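Long-range contacts in acetyl-CoA acetyltransferase A (Ascaris suum, PDB 6BJA), which probably catalyses thiolysis of 3-ketoacyl-CoA and the reverse Claisen condensation of acyl-CoA with acetyl-CoA, as a thiolase-family acetyltransferase, and binds coenzyme A: residues Tyr12-Val17 and Gly274-Ile279; Glu186-Ala191 and Ala350-His355; Trp320-Ala325 and Arg343-Gly348. All blocks are in the same frame, centred on the assembly; numbering follows the deposited sequence.

Interaction 1 of 3, residues Tyr12-Val17 and Gly274-Ile279; sequences YILSAV and GRLKPI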
loop_
_atom_site.group_PDB
_atom_site.type_symbol
_atom_site.label_atom_id
_atom_site.label_comp_id
_atom_site.label_asym_id
_atom_site.label_seq_id
_atom_site.Cartn_x
_atom_site.Cartn_y
_atom_site.Cartn_z
ATOM N N TYR A 12 39.643 25.154 -9.007
ATOM C CA TYR A 12 39.521 24.886 -10.440
ATOM C C TYR A 12 38.575 23.741 -10.724
ATOM O O TYR A 12 38.446 22.819 -9.924
ATOM C CB TYR A 12 40.889 24.575 -11.037
ATOM C CG TYR A 12 41.798 25.770 -11.040
ATOM C CD1 TYR A 12 42.629 26.024 -9.957
ATOM C CD2 TYR A 12 41.824 26.648 -12.113
ATOM C CE1 TYR A 12 43.471 27.122 -9.947
ATOM C CE2 TYR A 12 42.652 27.752 -12.110
ATOM C CZ TYR A 12 43.476 27.980 -11.022
ATOM O OH TYR A 12 44.299 29.076 -11.018
ATOM N N ILE A 13 37.905 23.827 -11.871
ATOM C CA ILE A 13 37.103 22.739 -12.405
ATOM C C ILE A 13 37.973 21.957 -13.380
ATOM O O ILE A 13 38.424 22.524 -14.368
ATOM C CB ILE A 13 35.853 23.284 -13.121
ATOM C CG1 ILE A 13 34.946 23.992 -12.111
ATOM C CG2 ILE A 13 35.091 22.172 -13.815
ATOM C CD1 ILE A 13 33.812 24.785 -12.707
ATOM N N LEU A 14 38.211 20.682 -13.105
ATOM C CA LEU A 14 39.022 19.844 -13.996
ATOM C C LEU A 14 38.176 19.160 -15.049
ATOM O O LEU A 14 38.656 18.902 -16.156
ATOM C CB LEU A 14 39.774 18.791 -13.211
ATOM C CG LEU A 14 40.747 19.298 -12.148
ATOM C CD1 LEU A 14 41.532 18.128 -11.572
ATOM C CD2 LEU A 14 41.693 20.352 -12.719
ATOM N N SER A 15 36.924 18.869 -14.707
ATOM C CA SER A 15 36.019 18.162 -15.587
ATOM C C SER A 15 34.592 18.483 -15.204
ATOM O O SER A 15 34.324 18.853 -14.057
ATOM C CB SER A 15 36.250 16.655 -15.530
ATOM O OG SER A 15 36.012 16.156 -14.226
ATOM N N ALA A 16 33.699 18.304 -16.174
ATOM C CA ALA A 16 32.284 18.685 -16.037
ATOM C C ALA A 16 31.493 17.896 -17.080
ATOM O O ALA A 16 31.643 18.119 -18.279
ATOM C CB ALA A 16 32.114 20.161 -16.234
ATOM N N VAL A 17 30.746 16.895 -16.613
ATOM C CA VAL A 17 30.039 15.985 -17.499
ATOM C C VAL A 17 28.619 15.736 -17.003
ATOM O O VAL A 17 28.312 15.962 -15.822
ATOM C CB VAL A 17 30.761 14.624 -17.648
ATOM C CG1 VAL A 17 32.154 14.815 -18.234
ATOM C CG2 VAL A 17 30.847 13.903 -16.334
ATOM N N GLY A 274 50.612 19.028 -10.640
ATOM C CA GLY A 274 50.260 18.012 -11.613
ATOM C C GLY A 274 50.441 18.424 -13.058
ATOM O O GLY A 274 50.229 17.615 -13.958
ATOM N N ARG A 275 50.827 19.676 -13.281
ATOM C CA ARG A 275 50.894 20.239 -14.618
ATOM C C ARG A 275 49.557 20.079 -15.348
ATOM O O ARG A 275 49.509 19.784 -16.540
ATOM C CB ARG A 275 52.026 19.579 -15.401
ATOM C CG ARG A 275 53.355 19.620 -14.670
ATOM C CD ARG A 275 54.462 19.019 -15.516
ATOM N NE ARG A 275 54.607 19.732 -16.782
ATOM C CZ ARG A 275 55.409 19.355 -17.775
ATOM N NH1 ARG A 275 56.150 18.259 -17.664
ATOM N NH2 ARG A 275 55.466 20.079 -18.885
ATOM N N LEU A 276 48.464 20.286 -14.621
ATOM C CA LEU A 276 47.132 20.113 -15.182
ATOM C C LEU A 276 46.661 21.304 -15.995
ATOM O O LEU A 276 47.158 22.422 -15.845
ATOM C CB LEU A 276 46.119 19.848 -14.063
ATOM C CG LEU A 276 46.448 18.694 -13.131
ATOM C CD1 LEU A 276 45.355 18.520 -12.090
ATOM C CD2 LEU A 276 46.661 17.391 -13.916
ATOM N N LYS A 277 45.677 21.033 -16.851
ATOM C CA LYS A 277 45.019 22.021 -17.681
ATOM C C LYS A 277 43.548 22.100 -17.311
ATOM O O LYS A 277 42.693 21.580 -18.024
ATOM C CB LYS A 277 45.149 21.662 -19.164
ATOM C CG LYS A 277 46.522 21.959 -19.768
ATOM C CD LYS A 277 46.500 21.869 -21.310
ATOM C CE LYS A 277 45.297 22.614 -21.915
ATOM N NZ LYS A 277 45.442 22.915 -23.363
ATOM N N PRO A 278 43.244 22.746 -16.184
ATOM C CA PRO A 278 41.834 22.857 -15.804
ATOM C C PRO A 278 41.002 23.563 -16.867
ATOM O O PRO A 278 41.525 24.408 -17.603
ATOM C CB PRO A 278 41.881 23.685 -14.523
ATOM C CG PRO A 278 43.190 24.389 -14.552
ATOM C CD PRO A 278 44.130 23.472 -15.262
ATOM N N ILE A 279 39.714 23.246 -16.945
ATOM C CA ILE A 279 38.879 23.863 -17.962
ATOM C C ILE A 279 38.212 25.152 -17.489
ATOM O O ILE A 279 37.880 26.007 -18.306
ATOM C CB ILE A 279 37.832 22.869 -18.499
ATOM C CG1 ILE A 279 36.860 22.398 -17.414
ATOM C CG2 ILE A 279 38.570 21.692 -19.148
ATOM C CD1 ILE A 279 35.786 21.451 -17.956
HETATM O O HOH W 1 41.252 19.546 -16.631
#
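Ile279 N donates to Ile13 O (3.0 Å), the one direct hydrogen bond between the segments. The N-H...O angle is bent at 139°, although the nitrogen lies almost on the line of the C=O bond. A second polar link passes through a water. It donates one proton to Leu14 O (2.7 Å) and one to Lys277 O, so one water bridges the two carbonyls.

The remaining contact is apolar. Pro278 lies against Tyr12 and Leu14. Its CG rests 3.6 Å from Tyr12 CD2, obliquely to the phenol ring. Its CB lies 3.8 Å from Leu14 CD2. The other branch of Leu14 reaches Leu276, where the two CD1 atoms are 3.9 Å apart and the side chains meet at about a right angle. Leu14 begins by pointing its CB off the loop, and its branched end then turns back to it.

Ile279 fills the other flank. Its CG1 stands between the backbone N and the carbonyl carbon (chi1 62°). This brings CG1 to 3.4 Å from Ile13 O and 4.0 Å from Ile13 CG2. CD1 extends over the backbone of Ser15 and Ala16. Val369 of helix 357-371 touches both isoleucines.

Leu14 and Ser15 both make backbone hydrogen bonds to Val264 of strand 257-267, and Leu14 has a nearly helical psi, consistent with a classic beta bulge. After a Schellman motif ends helix 268-274, the loop runs at about 60° to this strand and leads into strand 280-289, the antiparallel neighbour of strand 11-23. This is probably where the N- and C-terminal halves of the thiolase fold meet.

Interaction 2 of 3, residues Glu186-Ala191 and Ala350-His355; sequences ESYRKA and AVALGH. With COA (coenzyme A), chain C.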
loop_
_atom_site.group_PDB
_atom_site.type_symbol
_atom_site.label_atom_id
_atom_site.label_comp_id
_atom_site.label_asym_id
_atom_site.label_seq_id
_atom_site.Cartn_x
_atom_site.Cartn_y
_atom_site.Cartn_z
ATOM N N GLU A 186 10.803 28.760 -27.448
ATOM C CA GLU A 186 12.175 29.141 -27.784
ATOM C C GLU A 186 13.228 28.294 -27.034
ATOM O O GLU A 186 14.308 28.019 -27.577
ATOM C CB GLU A 186 12.382 30.618 -27.499
ATOM C CG GLU A 186 13.774 31.182 -27.762
ATOM C CD GLU A 186 14.193 31.205 -29.233
ATOM O OE1 GLU A 186 13.416 30.785 -30.098
ATOM O OE2 GLU A 186 15.332 31.626 -29.486
ATOM N N SER A 187 12.922 27.884 -25.804
ATOM C CA SER A 187 13.825 26.980 -25.091
ATOM C C SER A 187 13.947 25.670 -25.879
ATOM O O SER A 187 15.052 25.139 -26.057
ATOM C CB SER A 187 13.329 26.743 -23.667
ATOM O OG SER A 187 14.283 25.999 -22.936
ATOM N N TYR A 188 12.817 25.171 -26.378
ATOM C CA TYR A 188 12.805 23.962 -27.187
ATOM C C TYR A 188 13.574 24.204 -28.475
ATOM O O TYR A 188 14.313 23.324 -28.930
ATOM C CB TYR A 188 11.374 23.513 -27.503
ATOM C CG TYR A 188 10.666 22.747 -26.410
ATOM C CD1 TYR A 188 10.826 21.371 -26.269
ATOM C CD2 TYR A 188 9.823 23.401 -25.531
ATOM C CE1 TYR A 188 10.159 20.669 -25.287
ATOM C CE2 TYR A 188 9.168 22.728 -24.536
ATOM C CZ TYR A 188 9.329 21.361 -24.402
ATOM O OH TYR A 188 8.639 20.723 -23.396
ATOM N N ARG A 189 13.409 25.377 -29.093
ATOM C CA ARG A 189 14.125 25.641 -30.344
ATOM C C ARG A 189 15.630 25.615 -30.150
ATOM O O ARG A 189 16.365 25.027 -30.964
ATOM C CB ARG A 189 13.721 26.986 -30.926
ATOM C CG ARG A 189 14.271 27.199 -32.328
ATOM C CD ARG A 189 14.150 28.650 -32.750
ATOM N NE ARG A 189 15.024 29.530 -31.991
ATOM C CZ ARG A 189 16.345 29.560 -32.088
ATOM N NH1 ARG A 189 16.986 28.760 -32.943
ATOM N NH2 ARG A 189 17.036 30.405 -31.357
ATOM N N LYS A 190 16.091 26.242 -29.074
ATOM C CA LYS A 190 17.511 26.324 -28.789
ATOM C C LYS A 190 18.061 24.943 -28.469
ATOM O O LYS A 190 19.180 24.626 -28.876
ATOM C CB LYS A 190 17.790 27.307 -27.647
ATOM C CG LYS A 190 17.543 28.757 -28.070
ATOM C CD LYS A 190 18.010 29.749 -27.007
ATOM C CE LYS A 190 17.220 29.591 -25.733
ATOM N NZ LYS A 190 17.571 30.615 -24.702
ATOM N N ALA A 191 17.272 24.122 -27.773
ATOM C CA ALA A 191 17.723 22.766 -27.426
ATOM C C ALA A 191 17.833 21.930 -28.674
ATOM O O ALA A 191 18.806 21.185 -28.853
ATOM C CB ALA A 191 16.778 22.111 -26.461
ATOM N N ALA A 350 15.843 24.020 -18.849
ATOM C CA ALA A 350 15.094 22.892 -18.331
ATOM C C ALA A 350 13.655 22.744 -18.830
ATOM O O ALA A 350 13.100 21.651 -18.764
ATOM C CB ALA A 350 15.096 22.963 -16.810
ATOM N N VAL A 351 13.033 23.804 -19.333
ATOM C CA VAL A 351 11.694 23.638 -19.869
ATOM C C VAL A 351 11.717 22.699 -21.086
ATOM O O VAL A 351 10.766 21.950 -21.318
ATOM C CB VAL A 351 11.081 24.998 -20.226
ATOM C CG1 VAL A 351 9.852 24.852 -21.107
ATOM C CG2 VAL A 351 10.689 25.698 -18.945
ATOM N N ALA A 352 12.824 22.716 -21.824
ATOM C CA ALA A 352 13.016 21.844 -22.968
ATOM C C ALA A 352 13.883 20.635 -22.645
ATOM O O ALA A 352 13.739 19.592 -23.270
ATOM C CB ALA A 352 13.643 22.617 -24.115
ATOM N N LEU A 353 14.826 20.782 -21.716
ATOM C CA LEU A 353 15.821 19.714 -21.482
ATOM C C LEU A 353 15.422 18.786 -20.330
ATOM O O LEU A 353 15.931 17.672 -20.257
ATOM C CB LEU A 353 17.198 20.309 -21.176
ATOM C CG LEU A 353 17.833 21.169 -22.271
ATOM C CD1 LEU A 353 19.131 21.838 -21.829
ATOM C CD2 LEU A 353 18.103 20.326 -23.491
ATOM N N GLY A 354 14.528 19.236 -19.465
ATOM C CA GLY A 354 14.109 18.436 -18.316
ATOM C C GLY A 354 14.773 18.888 -17.037
ATOM O O GLY A 354 15.767 19.603 -17.062
ATOM N N HIS A 355 14.205 18.483 -15.904
ATOM C CA HIS A 355 14.628 19.013 -14.616
ATOM C C HIS A 355 14.695 17.909 -13.559
ATOM O O HIS A 355 13.810 17.826 -12.710
ATOM C CB HIS A 355 13.659 20.123 -14.187
ATOM C CG HIS A 355 14.023 20.835 -12.923
ATOM N ND1 HIS A 355 15.254 20.739 -12.308
ATOM C CD2 HIS A 355 13.266 21.630 -12.132
ATOM C CE1 HIS A 355 15.250 21.484 -11.212
ATOM N NE2 HIS A 355 14.058 22.035 -11.089
HETATM N N1A COA C . 3.976 20.795 -25.825
HETATM C C2A COA C . 2.676 20.568 -26.093
HETATM N N3A COA C . 1.841 19.944 -25.250
HETATM C C4A COA C . 2.267 19.500 -24.050
HETATM C C5A COA C . 3.667 19.713 -23.671
HETATM C C6A COA C . 4.529 20.409 -24.652
HETATM N N6A COA C . 5.829 20.658 -24.396
HETATM N N7A COA C . 3.811 19.176 -22.442
HETATM C C8A COA C . 2.606 18.666 -22.072
HETATM N N9A COA C . 1.681 18.869 -23.042
HETATM C C1B COA C . 0.250 18.460 -23.057
HETATM C C2B COA C . 0.162 16.946 -23.159
HETATM O O2B COA C . -0.071 16.517 -24.503
HETATM C C3B COA C . -0.995 16.543 -22.271
HETATM O O3B COA C . -2.049 16.040 -23.103
HETATM P P3B COA C . -3.519 16.656 -23.294
HETATM O O7A COA C . -3.387 18.135 -23.573
HETATM O O8A COA C . -4.162 15.973 -24.480
HETATM O O9A COA C . -4.334 16.429 -22.046
HETATM C C4B COA C . -1.275 17.771 -21.401
HETATM O O4B COA C . -0.458 18.847 -21.873
HETATM C C5B COA C . -0.865 17.490 -19.968
HETATM O O5B COA C . 0.548 17.305 -19.998
HETATM P P1A COA C . 1.290 15.978 -19.457
HETATM O O1A COA C . 0.685 14.709 -20.010
HETATM O O2A COA C . 2.766 16.031 -19.785
HETATM O O3A COA C . 1.092 15.948 -17.877
HETATM P P2A COA C . 1.262 14.558 -17.094
HETATM O O4A COA C . 0.151 13.603 -17.478
HETATM O O5A COA C . 2.623 13.946 -17.351
HETATM O O6A COA C . 1.136 14.986 -15.559
HETATM C CBP COA C . 2.799 15.596 -13.997
HETATM C CCP COA C . 1.915 16.093 -15.120
HETATM C CDP COA C . 1.891 15.080 -12.904
HETATM C CEP COA C . 3.658 14.405 -14.432
HETATM C CAP COA C . 3.584 16.777 -13.396
HETATM O OAP COA C . 4.204 16.322 -12.184
HETATM C C9P COA C . 4.617 17.371 -14.331
HETATM O O9P COA C . 4.992 16.780 -15.332
HETATM N N8P COA C . 5.141 18.568 -14.057
HETATM C C7P COA C . 4.791 19.398 -12.922
HETATM C C6P COA C . 5.307 20.813 -13.146
HETATM C C5P COA C . 6.407 21.075 -12.154
HETATM O O5P COA C . 6.176 21.651 -11.093
HETATM N N4P COA C . 7.603 20.609 -12.488
HETATM C C3P COA C . 8.717 20.716 -11.563
HETATM C C2P COA C . 9.624 21.899 -11.804
HETATM S S1P COA C . 9.998 22.711 -10.238
#
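Tyr188 OH is approached by three groups. It hydrogen-bonds to Glu224 OE2. The adenine amino nitrogen of coenzyme A, N6A, lies 3.0 Å from the same OH, and Val351 O lies 3.2 Å from it. Both of these stand obliquely to the phenol ring. With CG beside the backbone N (chi1 -81°), the ring reaches from helix 177-197 across the short helix 350-353 toward the cofactor.

One face of this ring lies against Ala352. Ala352 CA sits 3.9 Å from the centroid of the Tyr188 ring, 12° off the normal, as a CH-pi contact. Ala352 CB lies over this face, 3.8 Å from Tyr188 CD1, and also packs 3.5 Å from Ser187 O. Close approach of the two helices is possible because small residues meet here. Ala191 CB touches Ala352 CB at 3.9 Å and Leu353 CD2 at 3.7 Å, the branched end of Leu353 turning back to the helix.

Ser187 OG touches Ala352 CB, but its polar partners are Glu324 OE1 and Gly349 N, just before the short helix. The hydroxyl thus ties helix 177-197 to two other parts of the chain within a buried contact.

Beyond the short helix, Gly354 turns the chain with positive phi. His355, a predicted proton acceptor, follows, and its CD2 edge meets coenzyme A C2P at 3.7 Å. Its ND1 is hydrogen-bonded to Ser360 OG, which probably helps to fix the rotation of the ring. The helix contact and the loop after it thus probably serve both ends of coenzyme A, polar groups the adenine and an imidazole edge the thiol.

Interaction 3 of 3, residues Trp320-Ala325 and Arg343-Gly348; sequences WEINEA and RVNVRG
The Asn345 side chain pairs with Ile322 much as a strand backbone would. Ile322 N donates to Asn345 OD1 (2.9 Å), in the carbonyl plane and on a lone pair, and Asn345 ND2 returns a bond to Ile322 O (2.9 Å). The second ND2 proton goes to Glu324 OE2 (2.9 Å), met from above the carboxylate plane. Three bonds therefore fix the rotation of the amide about chi2. OE2 also bonds Tyr183 OH. Glu324 belongs to the Asn-Glu-Ala-Phe motif of thiolases, which follows strand 319-322.

Just before this point in both segments, the backbones form a single beta bridge, Trp320 with Val344. Trp320 N donates to Arg343 O (2.9 Å), and Asn345 N donates to Trp320 O (2.9 Å, 168°).

Further out, two waters span the type I turn Asn345-Gly348. One donates to Trp320 O and Glu321 OE2 and accepts from Val346 N. The other donates to Glu321 OE2 and Gly348 O and accepts from Arg347 N. A bend at chi2 (-74°) brings the Glu321 carboxylate back to the turn.

Apolar packing lies along the bridge. Trp320 CB meets Val344 CG2 at 4.0 Å. Beside it, Ile322 and Val344 point the same way, with Ile322 CG2 3.6 Å from Val344 CG1.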
loop_
_atom_site.group_PDB
_atom_site.type_symbol
_atom_site.label_atom_id
_atom_site.label_comp_id
_atom_site.label_asym_id
_atom_site.label_seq_id
_atom_site.Cartn_x
_atom_site.Cartn_y
_atom_site.Cartn_z
ATOM N N TRP A 320 24.938 33.285 -19.432
ATOM C CA TRP A 320 24.151 33.015 -18.238
ATOM C C TRP A 320 23.457 31.687 -18.375
ATOM O O TRP A 320 22.966 31.355 -19.453
ATOM C CB TRP A 320 23.091 34.101 -18.015
ATOM C CG TRP A 320 23.634 35.458 -17.906
ATOM C CD1 TRP A 320 23.947 36.292 -18.937
ATOM C CD2 TRP A 320 23.910 36.182 -16.703
ATOM N NE1 TRP A 320 24.422 37.483 -18.452
ATOM C CE2 TRP A 320 24.422 37.439 -17.086
ATOM C CE3 TRP A 320 23.809 35.872 -15.343
ATOM C CZ2 TRP A 320 24.794 38.402 -16.143
ATOM C CZ3 TRP A 320 24.182 36.826 -14.420
ATOM C CH2 TRP A 320 24.689 38.065 -14.824
ATOM N N GLU A 321 23.406 30.935 -17.266
ATOM C CA GLU A 321 22.482 29.824 -17.132
ATOM C C GLU A 321 21.556 30.126 -15.973
ATOM O O GLU A 321 22.028 30.270 -14.834
ATOM C CB GLU A 321 23.194 28.494 -16.880
ATOM C CG GLU A 321 23.858 27.896 -18.092
ATOM C CD GLU A 321 22.886 27.294 -19.099
ATOM O OE1 GLU A 321 21.927 26.608 -18.697
ATOM O OE2 GLU A 321 23.100 27.472 -20.312
ATOM N N ILE A 322 20.263 30.211 -16.255
ATOM C CA ILE A 322 19.244 30.345 -15.204
ATOM C C ILE A 322 18.364 29.123 -15.299
ATOM O O ILE A 322 17.765 28.855 -16.328
ATOM C CB ILE A 322 18.382 31.657 -15.319
ATOM C CG1 ILE A 322 17.240 31.663 -14.306
ATOM C CG2 ILE A 322 17.796 31.838 -16.719
ATOM C CD1 ILE A 322 17.695 31.675 -12.876
ATOM N N ASN A 323 18.322 28.315 -14.243
ATOM C CA ASN A 323 17.580 27.078 -14.368
ATOM C C ASN A 323 16.101 27.379 -14.558
ATOM O O ASN A 323 15.504 28.151 -13.795
ATOM C CB ASN A 323 17.789 26.157 -13.162
ATOM C CG ASN A 323 17.186 24.775 -13.386
ATOM O OD1 ASN A 323 16.350 24.299 -12.606
ATOM N ND2 ASN A 323 17.592 24.140 -14.450
ATOM N N GLU A 324 15.518 26.749 -15.569
ATOM C CA GLU A 324 14.136 27.047 -15.975
ATOM C C GLU A 324 13.143 26.159 -15.251
ATOM O O GLU A 324 12.537 25.281 -15.866
ATOM C CB GLU A 324 13.952 26.879 -17.487
ATOM C CG GLU A 324 14.873 27.732 -18.291
ATOM C CD GLU A 324 14.699 27.551 -19.789
ATOM O OE1 GLU A 324 14.081 26.550 -20.239
ATOM O OE2 GLU A 324 15.242 28.406 -20.506
ATOM N N ALA A 325 12.953 26.392 -13.955
ATOM C CA ALA A 325 11.923 25.672 -13.240
ATOM C C ALA A 325 10.607 25.869 -13.977
ATOM O O ALA A 325 9.840 24.928 -14.172
ATOM C CB ALA A 325 11.834 26.148 -11.815
ATOM N N ARG A 343 22.012 35.939 -24.606
ATOM C CA ARG A 343 23.160 35.438 -23.825
ATOM C C ARG A 343 22.737 34.536 -22.697
ATOM O O ARG A 343 23.567 34.215 -21.834
ATOM C CB ARG A 343 23.954 36.578 -23.212
ATOM C CG ARG A 343 24.573 37.490 -24.237
ATOM C CD ARG A 343 25.362 38.590 -23.562
ATOM N NE ARG A 343 26.408 39.099 -24.442
ATOM C CZ ARG A 343 27.470 39.781 -24.025
ATOM N NH1 ARG A 343 27.632 40.054 -22.732
ATOM N NH2 ARG A 343 28.373 40.190 -24.908
ATOM N N VAL A 344 21.470 34.146 -22.703
ATOM C CA VAL A 344 20.891 33.385 -21.588
ATOM C C VAL A 344 20.393 32.013 -22.070
ATOM O O VAL A 344 19.626 31.903 -23.019
ATOM C CB VAL A 344 19.736 34.154 -20.916
ATOM C CG1 VAL A 344 19.192 33.363 -19.721
ATOM C CG2 VAL A 344 20.206 35.520 -20.449
ATOM N N ASN A 345 20.858 30.961 -21.402
ATOM C CA ASN A 345 20.495 29.582 -21.732
ATOM C C ASN A 345 20.619 29.321 -23.230
ATOM O O ASN A 345 19.655 28.922 -23.874
ATOM C CB ASN A 345 19.079 29.268 -21.263
ATOM C CG ASN A 345 18.938 29.347 -19.756
ATOM O OD1 ASN A 345 19.916 29.588 -19.049
ATOM N ND2 ASN A 345 17.717 29.178 -19.259
ATOM N N VAL A 346 21.810 29.523 -23.761
ATOM C CA VAL A 346 21.941 29.567 -25.210
ATOM C C VAL A 346 21.741 28.220 -25.898
ATOM O O VAL A 346 21.522 28.185 -27.129
ATOM C CB VAL A 346 23.311 30.169 -25.634
ATOM C CG1 VAL A 346 23.418 31.595 -25.146
ATOM C CG2 VAL A 346 24.480 29.336 -25.139
ATOM N N ARG A 347 21.820 27.126 -25.131
ATOM C CA ARG A 347 21.575 25.798 -25.661
ATOM C C ARG A 347 20.250 25.224 -25.164
ATOM O O ARG A 347 19.982 24.040 -25.296
ATOM C CB ARG A 347 22.772 24.901 -25.328
ATOM C CG ARG A 347 23.919 25.287 -26.261
ATOM C CD ARG A 347 25.249 24.763 -25.831
ATOM N NE ARG A 347 26.279 25.454 -26.606
ATOM C CZ ARG A 347 27.579 25.187 -26.500
ATOM N NH1 ARG A 347 28.013 24.226 -25.669
ATOM N NH2 ARG A 347 28.438 25.886 -27.243
ATOM N N GLY A 348 19.384 26.102 -24.664
ATOM C CA GLY A 348 18.099 25.684 -24.137
ATOM C C GLY A 348 18.204 25.488 -22.640
ATOM O O GLY A 348 19.289 25.435 -22.098
HETATM O O HOH W 2 23.889 29.939 -21.702
HETATM O O HOH W 3 21.875 26.579 -22.442
HETATM O O HOH W 4 20.506 24.800 -19.694
HETATM O O HOH W 5 19.705 26.882 -17.289
#

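How the interactions relate
From the N terminus, strand 11-23 supplies the first half of interaction 1, and helix 177-197 then supplies the first half of interaction 2. The loop opened at 12-17 closes at 274-279, where the chain enters strand 280-289. Interaction 2 closes only at 350-355, so interactions 1 and 2 cross. Interaction 3 opens and closes within that second loop, joining strand 319-322 to the segment before helix 350-353. Interactions 1 and 3 follow in series and reach the same sheet, with centres about 23 Å apart. Interactions 2 and 3 touch: Lys190 NZ lies 2.8 Å from Asn345 O. They tie strand 319-322 to helices 177-197 and 350-353 near the cofactor; interaction 1 lies away from that site.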